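Local coordinates for protein salicylate 5-hydroxylase, large oxygenase component (Ralstonia sp., PDB 7C8Z) that acts as the iron- and [2Fe-2S]-containing oxygenase component that hydroxylates salicylate at carbon 5 to give gentisate, using electrons from NADH and molecular oxygen, at residues 60-65 / 325-330; 179-184 / 194-199; 356-361 / 374-379. One frame throughout, in Å; residues are numbered along the deposited sequence.

Interaction 1: residues 60-65 / 325-330; sequences ERLFYA and TIFPSV
Phe63, on the segment of helix 52-63, turns one face of its ring to Pro328. Its CB stands back, 4.9 Å from Pro328 CG. Because chi1 of -71° sets CG anti to the carbonyl carbon, the ring swings across to the loop after strand 321-326. From there every ring atom meets the same methylene: CG and CD1 lie a little farther from it, CD2 and CE1 nearer, and at the tip CE2 and CZ both come to 3.8 Å from Pro328 CG. CE1 and CZ also touch the proline CB, with Phe63 CZ 3.9 Å from Pro328 CB. The outcome is a well-centred CH-pi contact, Pro328 CG standing 3.7 Å from the ring centroid and only 7° off the normal. A cis peptide before Pro328 kinks the chain between Phe327 and the proline. Leu62 fills in beside it: its CB lies 4.2 Å from Pro328 CG, while its CG meets the edge of the Phe327 ring, 4.2 Å from CE2. Ser329 and Val330 both face Ile326 in a classic beta bulge, where the chain enters strand 330-335. Trp231 meets the Phe63 ring edge-to-face and also touches Pro328. Helix 427-440 covers Leu62 and Phe327, helix 232-238 reaches Phe327, and Cys69 of strand 69-73 packs on Pro328, bringing Rieske and catalytic elements together.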
loop_
_atom_site.group_PDB
_atom_site.type_symbol
_atom_site.label_atom_id
_atom_site.label_comp_id
_atom_site.label_asym_id
_atom_site.label_seq_id
_atom_site.Cartn_x
_atom_site.Cartn_y
_atom_site.Cartn_z
ATOM N N GLU A 60 16.710 21.347 4.055
ATOM C CA GLU A 60 17.005 22.760 3.818
ATOM C C GLU A 60 18.499 23.056 3.918
ATOM O O GLU A 60 19.039 23.817 3.106
ATOM C CB GLU A 60 16.226 23.637 4.799
ATOM C CG GLU A 60 14.709 23.556 4.660
ATOM C CD GLU A 60 14.143 24.596 3.705
ATOM O OE1 GLU A 60 14.787 24.880 2.675
ATOM O OE2 GLU A 60 13.053 25.135 3.989
ATOM N N ARG A 61 19.186 22.459 4.899
ATOM C CA ARG A 61 20.534 22.882 5.257
ATOM C C ARG A 61 21.646 21.946 4.800
ATOM O O ARG A 61 22.807 22.365 4.787
ATOM C CB ARG A 61 20.639 23.062 6.777
ATOM C CG ARG A 61 19.715 24.137 7.325
ATOM C CD ARG A 61 20.007 24.419 8.784
ATOM N NE ARG A 61 19.125 25.445 9.333
ATOM C CZ ARG A 61 19.107 25.804 10.612
ATOM N NH1 ARG A 61 19.924 25.219 11.476
ATOM N NH2 ARG A 61 18.273 26.744 11.029
ATOM N N LEU A 62 21.337 20.706 4.430
ATOM C CA LEU A 62 22.348 19.769 3.955
ATOM C C LEU A 62 22.197 19.407 2.489
ATOM O O LEU A 62 23.192 19.070 1.847
ATOM C CB LEU A 62 22.321 18.481 4.789
ATOM C CG LEU A 62 22.830 18.558 6.234
ATOM C CD1 LEU A 62 24.035 19.473 6.350
ATOM C CD2 LEU A 62 21.739 19.010 7.183
ATOM N N PHE A 63 20.983 19.474 1.945
ATOM C CA PHE A 63 20.722 19.116 0.558
ATOM C C PHE A 63 20.439 20.304 -0.346
ATOM O O PHE A 63 20.786 20.259 -1.528
ATOM C CB PHE A 63 19.533 18.151 0.475
ATOM C CG PHE A 63 19.834 16.781 0.993
ATOM C CD1 PHE A 63 19.764 16.507 2.348
ATOM C CD2 PHE A 63 20.190 15.766 0.125
ATOM C CE1 PHE A 63 20.045 15.242 2.829
ATOM C CE2 PHE A 63 20.470 14.498 0.599
ATOM C CZ PHE A 63 20.399 14.237 1.953
ATOM N N TYR A 64 19.815 21.357 0.174
ATOM C CA TYR A 64 19.408 22.492 -0.639
ATOM C C TYR A 64 20.296 23.713 -0.456
ATOM O O TYR A 64 20.020 24.753 -1.060
ATOM C CB TYR A 64 17.955 22.866 -0.328
ATOM C CG TYR A 64 16.965 21.737 -0.519
ATOM C CD1 TYR A 64 17.211 20.712 -1.422
ATOM C CD2 TYR A 64 15.780 21.702 0.201
ATOM C CE1 TYR A 64 16.307 19.679 -1.600
ATOM C CE2 TYR A 64 14.865 20.675 0.027
ATOM C CZ TYR A 64 15.133 19.665 -0.875
ATOM O OH TYR A 64 14.226 18.643 -1.046
ATOM N N ALA A 65 21.351 23.620 0.350
ATOM C CA ALA A 65 22.194 24.778 0.612
ATOM C C ALA A 65 23.572 24.320 1.065
ATOM O O ALA A 65 23.695 23.340 1.803
ATOM C CB ALA A 65 21.567 25.689 1.670
ATOM N N THR A 325 32.666 8.578 1.302
ATOM C CA THR A 325 31.372 9.205 1.536
ATOM C C THR A 325 31.479 10.701 1.270
ATOM O O THR A 325 32.251 11.399 1.943
ATOM C CB THR A 325 30.888 8.949 2.963
ATOM O OG1 THR A 325 31.974 9.125 3.885
ATOM C CG2 THR A 325 30.337 7.540 3.087
ATOM N N ILE A 326 30.721 11.183 0.283
ATOM C CA ILE A 326 30.589 12.609 0.011
ATOM C C ILE A 326 29.226 13.046 0.536
ATOM O O ILE A 326 28.176 12.671 -0.010
ATOM C CB ILE A 326 30.758 12.932 -1.480
ATOM C CG1 ILE A 326 32.186 12.613 -1.923
ATOM C CG2 ILE A 326 30.446 14.401 -1.744
ATOM C CD1 ILE A 326 32.458 12.921 -3.375
ATOM N N PHE A 327 29.273 13.832 1.609
ATOM C CA PHE A 327 28.088 14.248 2.343
ATOM C C PHE A 327 27.313 15.298 1.551
ATOM O O PHE A 327 27.911 16.217 0.988
ATOM C CB PHE A 327 28.508 14.821 3.699
ATOM C CG PHE A 327 27.497 14.627 4.797
ATOM C CD1 PHE A 327 27.348 13.395 5.414
ATOM C CD2 PHE A 327 26.715 15.688 5.230
ATOM C CE1 PHE A 327 26.431 13.220 6.437
ATOM C CE2 PHE A 327 25.795 15.521 6.246
ATOM C CZ PHE A 327 25.652 14.284 6.852
ATOM N N PRO A 328 25.975 15.221 1.534
ATOM C CA PRO A 328 25.224 14.170 2.221
ATOM C C PRO A 328 24.663 13.117 1.277
ATOM O O PRO A 328 23.923 12.237 1.718
ATOM C CB PRO A 328 24.079 14.952 2.854
ATOM C CG PRO A 328 23.762 15.993 1.792
ATOM C CD PRO A 328 25.070 16.274 1.040
ATOM N N SER A 329 25.016 13.199 -0.007
ATOM C CA SER A 329 24.206 12.573 -1.034
ATOM C C SER A 329 24.778 11.298 -1.631
ATOM O O SER A 329 24.007 10.521 -2.203
ATOM C CB SER A 329 23.940 13.562 -2.180
ATOM O OG SER A 329 24.931 13.464 -3.191
ATOM N N VAL A 330 26.088 11.049 -1.557
ATOM C CA VAL A 330 26.618 9.968 -2.381
ATOM C C VAL A 330 27.745 9.203 -1.706
ATOM O O VAL A 330 28.437 9.701 -0.813
ATOM C CB VAL A 330 27.080 10.491 -3.764
ATOM C CG1 VAL A 330 28.447 11.150 -3.676
ATOM C CG2 VAL A 330 27.058 9.370 -4.808
#

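Interaction 2: residues 179-184 / 194-199; sequences AARGGA and EPFEEF
Ala179 on strand 175-181 faces Phe196 in the first turn of helix 196-211, their CA atoms 6.4 Å apart, with Pro195 as the N-cap residue. The alternation of the strand directs Ala179 and Arg181 to the helix and Ala180 to the other side. The methyl CB of Ala179 packs on the benzylic carbon of Phe196, CB to CB 3.8 Å. Farther out along the ring, the Arg181 chain passes the edge of Phe196, its CD 4.4 Å from CE2. This strand runs through a type I' turn, Arg181 to Ala184, into strand 184-188. The hairpin belongs to the antiparallel sheet of the Rieske part of the chain, and the helix that follows it lies over its end. Arg181 is extended from CG to NE and carries its guanidinium past the ring to Glu197, whose chain is bent at chi2. Arg181 NH1 gives Glu197 OE2 a weak, bent hydrogen bond of 3.2 Å, part of a salt bridge, N-H...O angle 131°, with guanidinium and carboxylate planes 60° apart. The main charge partner of Arg181 is Asp209, farther along the same helix, which takes NE. Phe186, Trp68 and Phe208 also meet the Phe196 ring, the last two edge-to-face.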
loop_
_atom_site.group_PDB
_atom_site.type_symbol
_atom_site.label_atom_id
_atom_site.label_comp_id
_atom_site.label_asym_id
_atom_site.label_seq_id
_atom_site.Cartn_x
_atom_site.Cartn_y
_atom_site.Cartn_z
ATOM N N ALA A 179 29.001 21.135 -11.111
ATOM C CA ALA A 179 30.428 20.859 -10.973
ATOM C C ALA A 179 30.694 19.458 -11.506
ATOM O O ALA A 179 30.223 18.470 -10.932
ATOM C CB ALA A 179 30.881 20.985 -9.519
ATOM N N ALA A 180 31.427 19.371 -12.608
ATOM C CA ALA A 180 31.811 18.098 -13.197
ATOM C C ALA A 180 33.319 17.916 -13.096
ATOM O O ALA A 180 34.085 18.857 -13.323
ATOM C CB ALA A 180 31.361 18.004 -14.658
ATOM N N ARG A 181 33.737 16.705 -12.737
ATOM C CA ARG A 181 35.154 16.403 -12.576
ATOM C C ARG A 181 35.355 14.901 -12.678
ATOM O O ARG A 181 34.607 14.131 -12.068
ATOM C CB ARG A 181 35.692 16.915 -11.238
ATOM C CG ARG A 181 37.186 16.666 -11.069
ATOM C CD ARG A 181 37.691 17.088 -9.704
ATOM N NE ARG A 181 39.140 16.927 -9.592
ATOM C CZ ARG A 181 40.002 17.938 -9.543
ATOM N NH1 ARG A 181 39.562 19.188 -9.600
ATOM N NH2 ARG A 181 41.304 17.703 -9.439
ATOM N N GLY A 182 36.344 14.490 -13.470
ATOM C CA GLY A 182 36.714 13.092 -13.578
ATOM C C GLY A 182 35.634 12.189 -14.138
ATOM O O GLY A 182 35.765 10.961 -14.097
ATOM N N GLY A 183 34.558 12.777 -14.652
ATOM C CA GLY A 183 33.433 12.017 -15.145
ATOM C C GLY A 183 32.225 12.027 -14.238
ATOM O O GLY A 183 31.149 11.588 -14.661
ATOM N N ALA A 184 32.370 12.499 -13.005
ATOM C CA ALA A 184 31.254 12.595 -12.079
ATOM C C ALA A 184 30.692 14.010 -12.106
ATOM O O ALA A 184 31.418 14.983 -12.330
ATOM C CB ALA A 184 31.686 12.220 -10.660
ATOM N N GLU A 194 30.805 26.927 -1.923
ATOM C CA GLU A 194 32.243 26.769 -2.099
ATOM C C GLU A 194 32.506 25.926 -3.341
ATOM O O GLU A 194 31.661 25.103 -3.716
ATOM C CB GLU A 194 32.854 26.114 -0.861
ATOM C CG GLU A 194 32.087 24.877 -0.411
ATOM C CD GLU A 194 32.341 24.514 1.038
ATOM O OE1 GLU A 194 33.524 24.457 1.441
ATOM O OE2 GLU A 194 31.351 24.278 1.770
ATOM N N PRO A 195 33.626 26.128 -4.032
ATOM C CA PRO A 195 33.951 25.262 -5.171
ATOM C C PRO A 195 34.014 23.797 -4.760
ATOM O O PRO A 195 34.246 23.454 -3.598
ATOM C CB PRO A 195 35.320 25.774 -5.634
ATOM C CG PRO A 195 35.388 27.177 -5.140
ATOM C CD PRO A 195 34.591 27.228 -3.870
ATOM N N PHE A 196 33.795 22.928 -5.750
ATOM C CA PHE A 196 33.739 21.490 -5.500
ATOM C C PHE A 196 35.020 20.987 -4.844
ATOM O O PHE A 196 34.973 20.171 -3.910
ATOM C CB PHE A 196 33.476 20.757 -6.816
ATOM C CG PHE A 196 33.325 19.275 -6.667
ATOM C CD1 PHE A 196 32.180 18.732 -6.107
ATOM C CD2 PHE A 196 34.325 18.418 -7.101
ATOM C CE1 PHE A 196 32.038 17.362 -5.977
ATOM C CE2 PHE A 196 34.188 17.046 -6.971
ATOM C CZ PHE A 196 33.045 16.518 -6.408
ATOM N N GLU A 197 36.172 21.464 -5.321
ATOM C CA GLU A 197 37.457 21.029 -4.780
ATOM C C GLU A 197 37.598 21.423 -3.312
ATOM O O GLU A 197 38.003 20.609 -2.475
ATOM C CB GLU A 197 38.594 21.608 -5.620
ATOM C CG GLU A 197 38.597 21.129 -7.072
ATOM C CD GLU A 197 37.590 21.870 -7.948
ATOM O OE1 GLU A 197 37.134 22.959 -7.536
ATOM O OE2 GLU A 197 37.244 21.356 -9.039
ATOM N N GLU A 198 37.260 22.672 -2.981
ATOM C CA GLU A 198 37.293 23.092 -1.584
ATOM C C GLU A 198 36.183 22.433 -0.776
ATOM O O GLU A 198 36.320 22.265 0.440
ATOM C CB GLU A 198 37.184 24.614 -1.491
ATOM C CG GLU A 198 38.405 25.353 -2.016
ATOM C CD GLU A 198 38.178 26.845 -2.118
ATOM O OE1 GLU A 198 38.717 27.465 -3.059
ATOM O OE2 GLU A 198 37.461 27.398 -1.257
ATOM N N PHE A 199 35.083 22.058 -1.431
ATOM C CA PHE A 199 34.036 21.312 -0.743
ATOM C C PHE A 199 34.557 19.961 -0.279
ATOM O O PHE A 199 34.256 19.519 0.837
ATOM C CB PHE A 199 32.824 21.140 -1.662
ATOM C CG PHE A 199 31.649 20.456 -1.011
ATOM C CD1 PHE A 199 30.937 21.080 0.002
ATOM C CD2 PHE A 199 31.241 19.196 -1.429
ATOM C CE1 PHE A 199 29.849 20.456 0.596
ATOM C CE2 PHE A 199 30.152 18.570 -0.840
ATOM C CZ PHE A 199 29.458 19.202 0.174
#

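Interaction 3: residues 356-361 / 374-379; sequences WTHFGF and IQANLF
Trp356 and Phe379 make the closest apolar contact between strand 352-361 and the chain that leaves helix 366-375. The six-membered part of the Trp356 indole brings CZ3 to 3.7 Å from Phe379 CB, and the two side chains cross at about a right angle. It is the CB of Phe379 that does the touching. Its ring leads away from the strand, where it touches Ser338 of strand 338-346 and Gln335 of strand 330-335, and Leu378 CB stands over the centre of one face of the Phe379 ring, 3.8 Å above its plane.

The imidazole of His358, two residues along the same face of the strand, adds looser van der Waals contacts. Its CG is anti to the carbonyl carbon, chi1 -71°, and this points the ring at the 3-10 turn. There ND1 lies 4.1 Å from Ala376 CB, and CE1 comes to 4.4 Å from Phe379 CB, which sits at the ring's edge. The Ala376 methyl, on the turn itself, meets the imidazole obliquely.

Backbone bonds shape the turn: Leu378 N reaches Gln375 O at 3.2 Å and Phe379 N reaches Ala376 O at 3.1 Å, which brings Ala376 and Phe379 round to the same strand.

Outside the two segments, Trp356 NE1 bonds to Gln225 OE1 on adjoining strand 217-227, and the backbone O of Ala376 to Arg223. A chain of another protein in the assembly packs on His358 and Ala376 and binds Asn377 ND2 through its backbone.

Here the turn that follows helix 366-375 packs back on strand 352-361 of the large antiparallel sheet of the ring-hydroxylating catalytic domain, near its mononuclear iron site: the Trp356 side chain comes within about 8 Å of the iron and about 6 Å of the side chain of its ligand Asp389.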
loop_
_atom_site.group_PDB
_atom_site.type_symbol
_atom_site.label_atom_id
_atom_site.label_comp_id
_atom_site.label_asym_id
_atom_site.label_seq_id
_atom_site.Cartn_x
_atom_site.Cartn_y
_atom_site.Cartn_z
ATOM N N TRP A 356 22.336 2.368 -7.194
ATOM C CA TRP A 356 23.688 1.953 -7.531
ATOM C C TRP A 356 23.873 2.118 -9.032
ATOM O O TRP A 356 23.139 1.511 -9.820
ATOM C CB TRP A 356 23.937 0.496 -7.141
ATOM C CG TRP A 356 23.582 0.105 -5.727
ATOM C CD1 TRP A 356 22.366 0.223 -5.115
ATOM C CD2 TRP A 356 24.452 -0.512 -4.771
ATOM N NE1 TRP A 356 22.430 -0.267 -3.832
ATOM C CE2 TRP A 356 23.702 -0.722 -3.596
ATOM C CE3 TRP A 356 25.797 -0.898 -4.791
ATOM C CZ2 TRP A 356 24.253 -1.297 -2.451
ATOM C CZ3 TRP A 356 26.339 -1.472 -3.655
ATOM C CH2 TRP A 356 25.569 -1.664 -2.503
ATOM N N THR A 357 24.835 2.948 -9.423
ATOM C CA THR A 357 25.297 3.052 -10.805
ATOM C C THR A 357 26.645 2.344 -10.861
ATOM O O THR A 357 27.652 2.864 -10.364
ATOM C CB THR A 357 25.419 4.508 -11.242
ATOM O OG1 THR A 357 24.256 5.235 -10.830
ATOM C CG2 THR A 357 25.564 4.599 -12.754
ATOM N N HIS A 358 26.652 1.137 -11.425
ATOM C CA HIS A 358 27.880 0.374 -11.601
ATOM C C HIS A 358 28.499 0.735 -12.941
ATOM O O HIS A 358 27.807 0.699 -13.974
ATOM C CB HIS A 358 27.603 -1.128 -11.546
ATOM C CG HIS A 358 27.245 -1.631 -10.185
ATOM N ND1 HIS A 358 28.097 -2.412 -9.433
ATOM C CD2 HIS A 358 26.124 -1.472 -9.441
ATOM C CE1 HIS A 358 27.517 -2.710 -8.284
ATOM N NE2 HIS A 358 26.319 -2.152 -8.263
ATOM N N PHE A 359 29.800 1.046 -12.934
ATOM C CA PHE A 359 30.449 1.469 -14.169
ATOM C C PHE A 359 31.840 0.864 -14.277
ATOM O O PHE A 359 32.423 0.404 -13.294
ATOM C CB PHE A 359 30.537 3.001 -14.272
ATOM C CG PHE A 359 31.305 3.649 -13.149
ATOM C CD1 PHE A 359 30.690 3.930 -11.938
ATOM C CD2 PHE A 359 32.638 3.997 -13.312
ATOM C CE1 PHE A 359 31.389 4.533 -10.912
ATOM C CE2 PHE A 359 33.344 4.599 -12.288
ATOM C CZ PHE A 359 32.717 4.870 -11.090
ATOM N N GLY A 360 32.353 0.860 -15.505
ATOM C CA GLY A 360 33.720 0.486 -15.795
ATOM C C GLY A 360 34.402 1.591 -16.573
ATOM O O GLY A 360 33.860 2.697 -16.676
ATOM N N PHE A 361 35.583 1.323 -17.119
ATOM C CA PHE A 361 36.340 2.315 -17.866
ATOM C C PHE A 361 36.386 1.937 -19.339
ATOM O O PHE A 361 36.215 0.772 -19.710
ATOM C CB PHE A 361 37.761 2.452 -17.309
ATOM C CG PHE A 361 37.805 2.629 -15.820
ATOM C CD1 PHE A 361 37.607 3.876 -15.252
ATOM C CD2 PHE A 361 38.027 1.544 -14.989
ATOM C CE1 PHE A 361 37.635 4.042 -13.887
ATOM C CE2 PHE A 361 38.060 1.704 -13.620
ATOM C CZ PHE A 361 37.863 2.955 -13.068
ATOM N N ILE A 374 30.690 -9.930 -12.908
ATOM C CA ILE A 374 30.552 -11.099 -12.049
ATOM C C ILE A 374 30.839 -10.727 -10.601
ATOM O O ILE A 374 30.182 -11.223 -9.678
ATOM C CB ILE A 374 31.458 -12.244 -12.543
ATOM C CG1 ILE A 374 30.994 -12.724 -13.922
ATOM C CG2 ILE A 374 31.447 -13.403 -11.550
ATOM C CD1 ILE A 374 31.515 -14.102 -14.324
ATOM N N GLN A 375 31.801 -9.831 -10.370
ATOM C CA GLN A 375 32.076 -9.437 -8.996
ATOM C C GLN A 375 30.976 -8.555 -8.415
ATOM O O GLN A 375 30.868 -8.454 -7.188
ATOM C CB GLN A 375 33.425 -8.723 -8.915
ATOM C CG GLN A 375 34.616 -9.647 -9.081
ATOM C CD GLN A 375 35.929 -8.914 -8.971
ATOM O OE1 GLN A 375 36.914 -9.273 -9.616
ATOM N NE2 GLN A 375 35.954 -7.876 -8.145
ATOM N N ALA A 376 30.140 -7.945 -9.259
ATOM C CA ALA A 376 28.982 -7.211 -8.750
ATOM C C ALA A 376 27.981 -8.094 -8.001
ATOM O O ALA A 376 27.080 -7.558 -7.346
ATOM C CB ALA A 376 28.271 -6.488 -9.894
ATOM N N ASN A 377 28.105 -9.420 -8.079
ATOM C CA ASN A 377 27.216 -10.300 -7.326
ATOM C C ASN A 377 27.384 -10.167 -5.815
ATOM O O ASN A 377 26.540 -10.681 -5.071
ATOM C CB ASN A 377 27.430 -11.757 -7.752
ATOM C CG ASN A 377 26.620 -12.131 -8.991
ATOM O OD1 ASN A 377 25.650 -11.453 -9.344
ATOM N ND2 ASN A 377 27.017 -13.212 -9.654
ATOM N N LEU A 378 28.448 -9.514 -5.345
ATOM C CA LEU A 378 28.644 -9.286 -3.917
ATOM C C LEU A 378 27.943 -8.033 -3.414
ATOM O O LEU A 378 27.770 -7.880 -2.199
ATOM C CB LEU A 378 30.135 -9.169 -3.587
ATOM C CG LEU A 378 31.096 -10.215 -4.142
ATOM C CD1 LEU A 378 32.516 -9.843 -3.775
ATOM C CD2 LEU A 378 30.750 -11.589 -3.612
ATOM N N PHE A 379 27.550 -7.139 -4.309
ATOM C CA PHE A 379 27.003 -5.844 -3.940
ATOM C C PHE A 379 25.611 -5.679 -4.543
ATOM O O PHE A 379 25.087 -6.570 -5.213
ATOM C CB PHE A 379 27.959 -4.734 -4.384
ATOM C CG PHE A 379 29.407 -5.074 -4.155
ATOM C CD1 PHE A 379 29.973 -4.933 -2.898
ATOM C CD2 PHE A 379 30.190 -5.569 -5.186
ATOM C CE1 PHE A 379 31.297 -5.260 -2.679
ATOM C CE2 PHE A 379 31.517 -5.901 -4.972
ATOM C CZ PHE A 379 32.071 -5.743 -3.719
#

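Interactions 1 and 2 adjoin, with centres 14 Å apart. They meet through the Phe199 ring, whose CZ lies 3.5 Å from Phe327 O and whose CE2 lies 4.3 Å from Ile326 CG2, so the helix following the Rieske sheet packs directly against the loop end of strand 321-326 of the catalytic domain. Interaction 3 stands apart, its centre about 24 Å from each of the others and its nearest atoms about 8 Å from interaction 1 and about 7 Å from interaction 2. It shares that domain's large antiparallel sheet with interaction 1 and is the one near the iron bound by His243, His248 and Asp389, while interactions 1 and 2 lie away from both metal centres.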